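Local coordinates for protein argininosuccinate lyase (PDB 6RXA) that acts as a C-N lyase (EDDS lyase) of the aspartase/fumarase superfamily, probably able to split argininosuccinate into fumarate and arginine, at residues T366-T371 and L441-K446; D435-V440 and P449-V454. The protein carries 2 engineered substitutions. All coordinates share one frame; numbering follows the deposited sequence.

Interaction 1. Residues T366-T371 and L441-K446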
ATOM      1  N   THR A 366      -4.366 -39.935  -4.959  1.00 16.17           N
ATOM      2  CA  THR A 366      -3.689 -41.079  -4.346  1.00 17.18           C
ATOM      3  C   THR A 366      -2.414 -41.487  -5.074  1.00 18.07           C
ATOM      4  O   THR A 366      -1.789 -42.477  -4.683  1.00 18.99           O
ATOM      5  CB  THR A 366      -4.657 -42.267  -4.278  1.00 18.56           C
ATOM      6  OG1 THR A 366      -5.162 -42.530  -5.595  1.00 18.90           O
ATOM      7  CG2 THR A 366      -5.814 -41.952  -3.334  1.00 18.80           C
ATOM      8  N   MET A 367      -1.977 -40.753  -6.099  1.00 17.51           N
ATOM      9  CA  MET A 367      -0.844 -41.226  -6.888  1.00 18.49           C
ATOM     10  C   MET A 367       0.484 -41.151  -6.131  1.00 19.23           C
ATOM     11  O   MET A 367       1.402 -41.920  -6.445  1.00 19.54           O
ATOM     12  CB  MET A 367      -0.748 -40.472  -8.212  1.00 18.40           C
ATOM     13  CG  MET A 367      -1.888 -40.754  -9.165  1.00 19.75           C
ATOM     14  SD  MET A 367      -1.993 -42.486  -9.645  1.00 21.15           S
ATOM     15  CE  MET A 367      -3.506 -42.974  -8.813  1.00 27.96           C
ATOM     16  N   THR A 368       0.623 -40.246  -5.158  1.00 18.51           N
ATOM     17  CA  THR A 368       1.857 -40.229  -4.379  1.00 19.09           C
ATOM     18  C   THR A 368       2.029 -41.542  -3.634  1.00 20.78           C
ATOM     19  O   THR A 368       3.113 -42.132  -3.633  1.00 19.67           O
ATOM     20  CB  THR A 368       1.883 -39.081  -3.376  1.00 18.71           C
ATOM     21  OG1 THR A 368       1.848 -37.825  -4.049  1.00 16.38           O
ATOM     22  CG2 THR A 368       3.183 -39.158  -2.561  1.00 20.23           C
ATOM     23  N   ASP A 369       0.957 -42.033  -3.014  1.00 21.44           N
ATOM     24  CA  ASP A 369       1.073 -43.297  -2.295  1.00 22.58           C
ATOM     25  C   ASP A 369       1.412 -44.448  -3.232  1.00 21.91           C
ATOM     26  O   ASP A 369       2.160 -45.357  -2.861  1.00 22.36           O
ATOM     27  CB  ASP A 369      -0.176 -43.594  -1.479  1.00 22.82           C
ATOM     28  CG  ASP A 369      -0.108 -42.964  -0.109  1.00 23.39           C
ATOM     29  OD1 ASP A 369       0.695 -42.018   0.047  1.00 23.27           O
ATOM     30  OD2 ASP A 369      -0.828 -43.418   0.811  1.00 22.56           O
ATOM     31  N   LEU A 370       0.873 -44.440  -4.458  1.00 20.91           N
ATOM     32  CA  LEU A 370       1.278 -45.456  -5.433  1.00 22.35           C
ATOM     33  C   LEU A 370       2.776 -45.364  -5.732  1.00 23.13           C
ATOM     34  O   LEU A 370       3.471 -46.390  -5.800  1.00 23.06           O
ATOM     35  CB  LEU A 370       0.431 -45.330  -6.700  1.00 23.28           C
ATOM     36  CG  LEU A 370       0.579 -46.418  -7.767  1.00 26.09           C
ATOM     37  CD1 LEU A 370       0.112 -47.764  -7.218  1.00 28.92           C
ATOM     38  CD2 LEU A 370      -0.192 -46.063  -9.030  1.00 25.85           C
ATOM     39  N   THR A 371       3.297 -44.139  -5.877  1.00 23.18           N
ATOM     40  CA  THR A 371       4.721 -43.935  -6.140  1.00 24.76           C
ATOM     41  C   THR A 371       5.578 -44.372  -4.954  1.00 25.33           C
ATOM     42  O   THR A 371       6.606 -45.045  -5.126  1.00 24.28           O
ATOM     43  CB  THR A 371       4.968 -42.448  -6.428  1.00 23.73           C
ATOM     44  OG1 THR A 371       4.053 -41.965  -7.426  1.00 22.53           O
ATOM     45  CG2 THR A 371       6.402 -42.215  -6.903  1.00 24.07           C
ATOM     46  N   LEU A 441      -4.587 -42.773   6.743  1.00 17.13           N
ATOM     47  CA  LEU A 441      -4.068 -43.529   7.877  1.00 18.05           C
ATOM     48  C   LEU A 441      -2.549 -43.643   7.837  1.00 18.65           C
ATOM     49  O   LEU A 441      -1.892 -43.637   8.888  1.00 20.25           O
ATOM     50  CB  LEU A 441      -4.711 -44.915   7.909  1.00 18.77           C
ATOM     51  CG  LEU A 441      -6.202 -44.960   8.226  1.00 19.89           C
ATOM     52  CD1 LEU A 441      -6.697 -46.416   8.265  1.00 21.15           C
ATOM     53  CD2 LEU A 441      -6.494 -44.254   9.529  1.00 20.68           C
ATOM     54  N   ARG A 442      -1.965 -43.773   6.644  1.00 17.65           N
ATOM     55  CA  ARG A 442      -0.511 -43.873   6.548  1.00 18.12           C
ATOM     56  C   ARG A 442       0.194 -42.578   6.940  1.00 17.59           C
ATOM     57  O   ARG A 442       1.359 -42.625   7.350  1.00 19.15           O
ATOM     58  CB  ARG A 442      -0.103 -44.272   5.127  1.00 19.26           C
ATOM     59  CG  ARG A 442      -0.264 -45.757   4.873  1.00 21.20           C
ATOM     60  CD  ARG A 442       0.330 -46.163   3.545  1.00 22.05           C
ATOM     61  NE  ARG A 442      -0.493 -45.741   2.419  1.00 22.75           N
ATOM     62  CZ  ARG A 442      -1.437 -46.493   1.853  1.00 23.80           C
ATOM     63  NH1 ARG A 442      -1.686 -47.721   2.292  1.00 24.86           N
ATOM     64  NH2 ARG A 442      -2.129 -46.016   0.826  1.00 24.08           N
ATOM     65  N   ARG A 443      -0.479 -41.436   6.827  1.00 17.28           N
ATOM     66  CA  ARG A 443       0.117 -40.136   7.139  1.00 17.21           C
ATOM     67  C   ARG A 443      -0.153 -39.832   8.609  1.00 17.95           C
ATOM     68  O   ARG A 443      -1.021 -39.028   8.964  1.00 17.90           O
ATOM     69  CB  ARG A 443      -0.441 -39.067   6.211  1.00 17.17           C
ATOM     70  CG  ARG A 443       0.017 -39.217   4.763  1.00 17.65           C
ATOM     71  CD  ARG A 443      -0.792 -38.336   3.809  1.00 17.45           C
ATOM     72  NE  ARG A 443      -0.107 -38.287   2.519  1.00 18.55           N
ATOM     73  CZ  ARG A 443      -0.053 -39.305   1.668  1.00 20.42           C
ATOM     74  NH1 ARG A 443       0.626 -39.198   0.528  1.00 22.31           N
ATOM     75  NH2 ARG A 443      -0.678 -40.439   1.953  1.00 20.71           N
ATOM     76  N   GLU A 444       0.625 -40.492   9.476  1.00 19.66           N
ATOM     77  CA  GLU A 444       0.354 -40.509  10.911  1.00 22.34           C
ATOM     78  C   GLU A 444       1.380 -39.763  11.766  1.00 24.33           C
ATOM     79  O   GLU A 444       1.299 -39.826  12.997  1.00 26.89           O
ATOM     80  CB  GLU A 444       0.189 -41.950  11.406  1.00 29.71           C
ATOM     81  CG  GLU A 444       1.380 -42.843  11.110  1.00 46.67           C
ATOM     82  CD  GLU A 444       1.223 -44.224  11.711  1.00 60.94           C
ATOM     83  OE1 GLU A 444       2.137 -45.058  11.537  1.00 61.28           O
ATOM     84  OE2 GLU A 444       0.182 -44.469  12.358  1.00 68.68           O
ATOM     85  N   GLY A 445       2.308 -39.029  11.172  1.00 24.11           N
ATOM     86  CA  GLY A 445       3.243 -38.246  11.953  1.00 21.50           C
ATOM     87  C   GLY A 445       2.649 -36.946  12.499  1.00 19.36           C
ATOM     88  O   GLY A 445       1.460 -36.640  12.357  1.00 20.66           O
ATOM     89  N   LYS A 446       3.524 -36.163  13.135  1.00 18.94           N
ATOM     90  CA  LYS A 446       3.098 -34.882  13.698  1.00 17.53           C
ATOM     91  C   LYS A 446       2.557 -33.978  12.600  1.00 16.56           C
ATOM     92  O   LYS A 446       3.224 -33.744  11.582  1.00 18.05           O
ATOM     93  CB  LYS A 446       4.257 -34.190  14.406  1.00 19.30           C
ATOM     94  CG  LYS A 446       4.769 -34.917  15.641  1.00 22.02           C
ATOM     95  CD  LYS A 446       5.959 -34.169  16.231  1.00 26.93           C
ATOM     96  CE  LYS A 446       6.407 -34.752  17.550  1.00 36.88           C
ATOM     97  NZ  LYS A 446       7.415 -33.852  18.179  1.00 44.24           N
TER

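Interaction 2. Residues D435-V440 and P449-V454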
ATOM      1  N   ASP A 435      -6.348 -46.620  -2.008  1.00 22.75           N
ATOM      2  CA  ASP A 435      -7.469 -46.444  -1.094  1.00 22.03           C
ATOM      3  C   ASP A 435      -7.269 -45.117  -0.377  1.00 21.38           C
ATOM      4  O   ASP A 435      -6.296 -44.976   0.379  1.00 21.36           O
ATOM      5  CB  ASP A 435      -7.465 -47.603  -0.099  1.00 23.08           C
ATOM      6  CG  ASP A 435      -8.592 -47.519   0.910  1.00 24.83           C
ATOM      7  OD1 ASP A 435      -9.049 -46.408   1.239  1.00 25.16           O
ATOM      8  OD2 ASP A 435      -9.013 -48.590   1.405  1.00 26.85           O
ATOM      9  N   PRO A 436      -8.134 -44.113  -0.582  1.00 20.95           N
ATOM     10  CA  PRO A 436      -7.842 -42.792  -0.005  1.00 19.74           C
ATOM     11  C   PRO A 436      -7.856 -42.776   1.508  1.00 18.90           C
ATOM     12  O   PRO A 436      -7.167 -41.948   2.116  1.00 19.72           O
ATOM     13  CB  PRO A 436      -8.934 -41.884  -0.598  1.00 20.13           C
ATOM     14  CG  PRO A 436     -10.054 -42.818  -0.932  1.00 22.23           C
ATOM     15  CD  PRO A 436      -9.420 -44.125  -1.314  1.00 22.86           C
ATOM     16  N   TRP A 437      -8.651 -43.641   2.146  1.00 18.67           N
ATOM     17  CA  TRP A 437      -8.627 -43.690   3.600  1.00 17.97           C
ATOM     18  C   TRP A 437      -7.304 -44.259   4.095  1.00 17.24           C
ATOM     19  O   TRP A 437      -6.759 -43.780   5.097  1.00 17.22           O
ATOM     20  CB  TRP A 437      -9.805 -44.502   4.139  1.00 19.02           C
ATOM     21  CG  TRP A 437      -9.879 -44.477   5.643  1.00 20.63           C
ATOM     22  CD1 TRP A 437      -9.838 -45.544   6.494  1.00 24.33           C
ATOM     23  CD2 TRP A 437      -9.977 -43.313   6.469  1.00 20.87           C
ATOM     24  NE1 TRP A 437      -9.915 -45.115   7.802  1.00 24.55           N
ATOM     25  CE2 TRP A 437     -10.007 -43.747   7.809  1.00 21.99           C
ATOM     26  CE3 TRP A 437     -10.050 -41.938   6.204  1.00 21.84           C
ATOM     27  CZ2 TRP A 437     -10.102 -42.860   8.879  1.00 22.84           C
ATOM     28  CZ3 TRP A 437     -10.146 -41.065   7.268  1.00 23.76           C
ATOM     29  CH2 TRP A 437     -10.170 -41.527   8.587  1.00 23.47           C
ATOM     30  N   GLN A 438      -6.764 -45.266   3.397  1.00 18.48           N
ATOM     31  CA  GLN A 438      -5.427 -45.749   3.741  1.00 18.79           C
ATOM     32  C   GLN A 438      -4.368 -44.676   3.515  1.00 18.67           C
ATOM     33  O   GLN A 438      -3.362 -44.644   4.233  1.00 19.35           O
ATOM     34  CB  GLN A 438      -5.077 -47.034   2.991  1.00 21.01           C
ATOM     35  CG  GLN A 438      -5.975 -48.207   3.340  1.00 28.57           C
ATOM     36  CD  GLN A 438      -5.969 -48.549   4.818  1.00 47.40           C
ATOM     37  OE1 GLN A 438      -4.914 -48.677   5.437  1.00 57.10           O
ATOM     38  NE2 GLN A 438      -7.156 -48.691   5.391  1.00 56.25           N
ATOM     39  N   ASN A 439      -4.561 -43.794   2.521  1.00 19.07           N
ATOM     40  CA  ASN A 439      -3.629 -42.679   2.356  1.00 18.16           C
ATOM     41  C   ASN A 439      -3.621 -41.816   3.612  1.00 18.05           C
ATOM     42  O   ASN A 439      -2.567 -41.333   4.047  1.00 19.15           O
ATOM     43  CB  ASN A 439      -4.018 -41.791   1.164  1.00 17.68           C
ATOM     44  CG  ASN A 439      -3.530 -42.314  -0.161  1.00 18.91           C
ATOM     45  OD1 ASN A 439      -2.874 -41.593  -0.912  1.00 20.18           O
ATOM     46  ND2 ASN A 439      -3.873 -43.546  -0.474  1.00 19.41           N
ATOM     47  N   VAL A 440      -4.805 -41.574   4.187  1.00 16.82           N
ATOM     48  CA  VAL A 440      -4.898 -40.769   5.397  1.00 16.02           C
ATOM     49  C   VAL A 440      -4.248 -41.493   6.563  1.00 16.39           C
ATOM     50  O   VAL A 440      -3.419 -40.927   7.283  1.00 17.80           O
ATOM     51  CB  VAL A 440      -6.370 -40.424   5.693  1.00 16.32           C
ATOM     52  CG1 VAL A 440      -6.497 -39.813   7.059  1.00 16.67           C
ATOM     53  CG2 VAL A 440      -6.906 -39.457   4.634  1.00 17.22           C
ATOM     54  N   PRO A 449      -2.630 -35.971   8.568  1.00 14.85           N
ATOM     55  CA  PRO A 449      -4.098 -36.084   8.649  1.00 14.52           C
ATOM     56  C   PRO A 449      -4.658 -37.332   9.326  1.00 15.28           C
ATOM     57  O   PRO A 449      -5.880 -37.380   9.546  1.00 17.43           O
ATOM     58  CB  PRO A 449      -4.541 -36.011   7.182  1.00 14.63           C
ATOM     59  CG  PRO A 449      -3.351 -36.524   6.406  1.00 14.97           C
ATOM     60  CD  PRO A 449      -2.168 -35.955   7.166  1.00 14.67           C
ATOM     61  N   ALA A 450      -3.856 -38.331   9.668  1.00 16.32           N
ATOM     62  CA  ALA A 450      -4.421 -39.498  10.332  1.00 16.33           C
ATOM     63  C   ALA A 450      -5.203 -39.067  11.571  1.00 15.80           C
ATOM     64  O   ALA A 450      -4.756 -38.169  12.305  1.00 17.67           O
ATOM     65  CB  ALA A 450      -3.293 -40.441  10.756  1.00 17.00           C
ATOM     66  N   PRO A 451      -6.355 -39.686  11.847  1.00 17.37           N
ATOM     67  CA  PRO A 451      -7.160 -39.245  13.003  1.00 17.97           C
ATOM     68  C   PRO A 451      -6.404 -39.144  14.321  1.00 18.03           C
ATOM     69  O   PRO A 451      -6.647 -38.205  15.088  1.00 18.55           O
ATOM     70  CB  PRO A 451      -8.273 -40.302  13.066  1.00 19.63           C
ATOM     71  CG  PRO A 451      -8.460 -40.716  11.657  1.00 20.33           C
ATOM     72  CD  PRO A 451      -7.075 -40.667  11.008  1.00 18.42           C
ATOM     73  N   MET A 452      -5.527 -40.101  14.639  1.00 18.90           N
ATOM     74  CA  MET A 452      -4.815 -40.041  15.910  1.00 19.25           C
ATOM     75  C   MET A 452      -3.917 -38.812  15.977  1.00 17.91           C
ATOM     76  O   MET A 452      -3.765 -38.209  17.051  1.00 19.09           O
ATOM     77  CB  MET A 452      -4.002 -41.322  16.119  1.00 29.09           C
ATOM     78  CG  MET A 452      -4.836 -42.532  16.557  1.00 54.82           C
ATOM     79  SD  MET A 452      -5.711 -42.308  18.128  1.00 85.74           S
ATOM     80  CE  MET A 452      -7.271 -41.598  17.592  1.00 81.11           C
ATOM     81  N   SER A 453      -3.344 -38.415  14.840  1.00 16.37           N
ATOM     82  CA  SER A 453      -2.476 -37.247  14.803  1.00 16.92           C
ATOM     83  C   SER A 453      -3.290 -35.967  14.916  1.00 16.96           C
ATOM     84  O   SER A 453      -2.922 -35.043  15.649  1.00 18.04           O
ATOM     85  CB  SER A 453      -1.670 -37.216  13.505  1.00 18.51           C
ATOM     86  OG  SER A 453      -0.898 -38.389  13.355  1.00 23.59           O
ATOM     87  N   VAL A 454      -4.392 -35.875  14.171  1.00 17.42           N
ATOM     88  CA  VAL A 454      -5.222 -34.678  14.266  1.00 15.95           C
ATOM     89  C   VAL A 454      -5.795 -34.549  15.674  1.00 16.46           C
ATOM     90  O   VAL A 454      -5.853 -33.447  16.229  1.00 17.16           O
ATOM     91  CB  VAL A 454      -6.319 -34.673  13.189  1.00 16.17           C
ATOM     92  CG1 VAL A 454      -7.201 -33.437  13.331  1.00 16.55           C
ATOM     93  CG2 VAL A 454      -5.696 -34.721  11.807  1.00 16.28           C
TER

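Interaction 1. Residues T366-T371 and L441-K446
The consecutive residues Arg442 and Arg443, where helix 436-442 gives way to loop, converge on Asp369 in the first turn of helix 367-378, forming a buried salt-bridge network of two arginines round one carboxylate. Arg442 comes side-on and turns NE and NH2 to a single oxygen: Asp369 OD2 is 2.8 Å from Arg442 NE and 2.9 Å from Arg442 NH2, and lies in the guanidinium plane. A bend at chi3 (-74°) turns this edge to the acid. The two flat groups are strongly inclined, 56° apart, with NE above the carboxylate plane and NH2 on the anti side of OD2. Arg442 NH1 makes a further salt bridge to Asp432.

Arg443 reaches in with an extended chain and meets the carboxylate end-on, the planes only 22° apart. Its NH1 and NH2 both bond Asp369 OD1, at 2.9 and 2.8 Å, from the same face of the carboxylate; NH2 also makes a longer bond, 3.2 Å, to Asp369 OD2 on its syn side. With Gln164 OE1 taking Arg443 NE and Asn439 O taking NH2, the guanidinium is fixed in rotation. Five hydrogen bonds from four nitrogens hold the Asp369 carboxylate, which probably stabilises its anionic form. The methyl CG2 of Thr368, anti to its own backbone N, lies at the guanidinium edge, 4.0 Å from Arg443 NH1.

Arg443 is also the centre of an inverse gamma turn, beyond which the loop leads to Lys446, whose NZ forms a salt bridge with Asp213 OD2 of the second subunit.

Interaction 2. Residues D435-V440 and P449-V454
Trp437 and Pro451 approach from opposite directions, the CH2 corner of the indole against CG of the pyrrolidine ring. Trp437 has CG anti to its backbone N (chi1 -175°), which carries the six-membered ring out to the proline: its CH2 is 3.6 Å from Pro451 CG, and its CZ2 3.9 Å from the same carbon. The ring meets the proline obliquely. With an alanine in place of Pro451, CG and CD would be gone, and the outer corner of the Trp437 ring would probably be left without its partner here and Val440 CG1 with less cover.

Val440 uses one branch. With chi1 at 170°, CG1 is set against the backbone at Pro449 and the ring of Pro451, 3.5 Å from Pro449 O and 4.1 Å from Pro451 CD. The contact joins the short helix 436-442 to the start of the long helix 451-500 across a short connection, with Ala450 at the N-cap position of the second helix and its CB 3.5 Å from Val440 O.

At the other end of the short helix Asp435 is the N-cap residue. Its OD1 takes weak bonds from the backbone N atoms of Trp437 and Gln438. Asn439 folds back one turn, so that its ND2 lies 2.9 Å from Asp435 O and 57° out of that carbonyl's plane, while also bonding Ala433 O. Strand 161-167 backs the contact, with Thr167 touching both Trp437 and Val440.

How the interactions relate
From the N terminus the chain passes 366-371, then 435-440, 441-446 and 449-454, so the two contacts cross. Interaction 1 closes a long, mostly helical excursion of 69 residues and ties helix 367-378 to the residues where helix 436-442 runs out into loop. Interaction 2 closes a loop with only eight residues between its segments, joining that short helix to the start of helix 451-500. Helix 436-442 is thus shared, linking helix 367-378 to the start of helix 451-500. The contacts also touch: Arg443 O probably accepts a hydrogen bond from Ala450 N at 3.0 Å, Ser453 OG bonds Gly445 O, and the Asn439 side chain packs against Asp369.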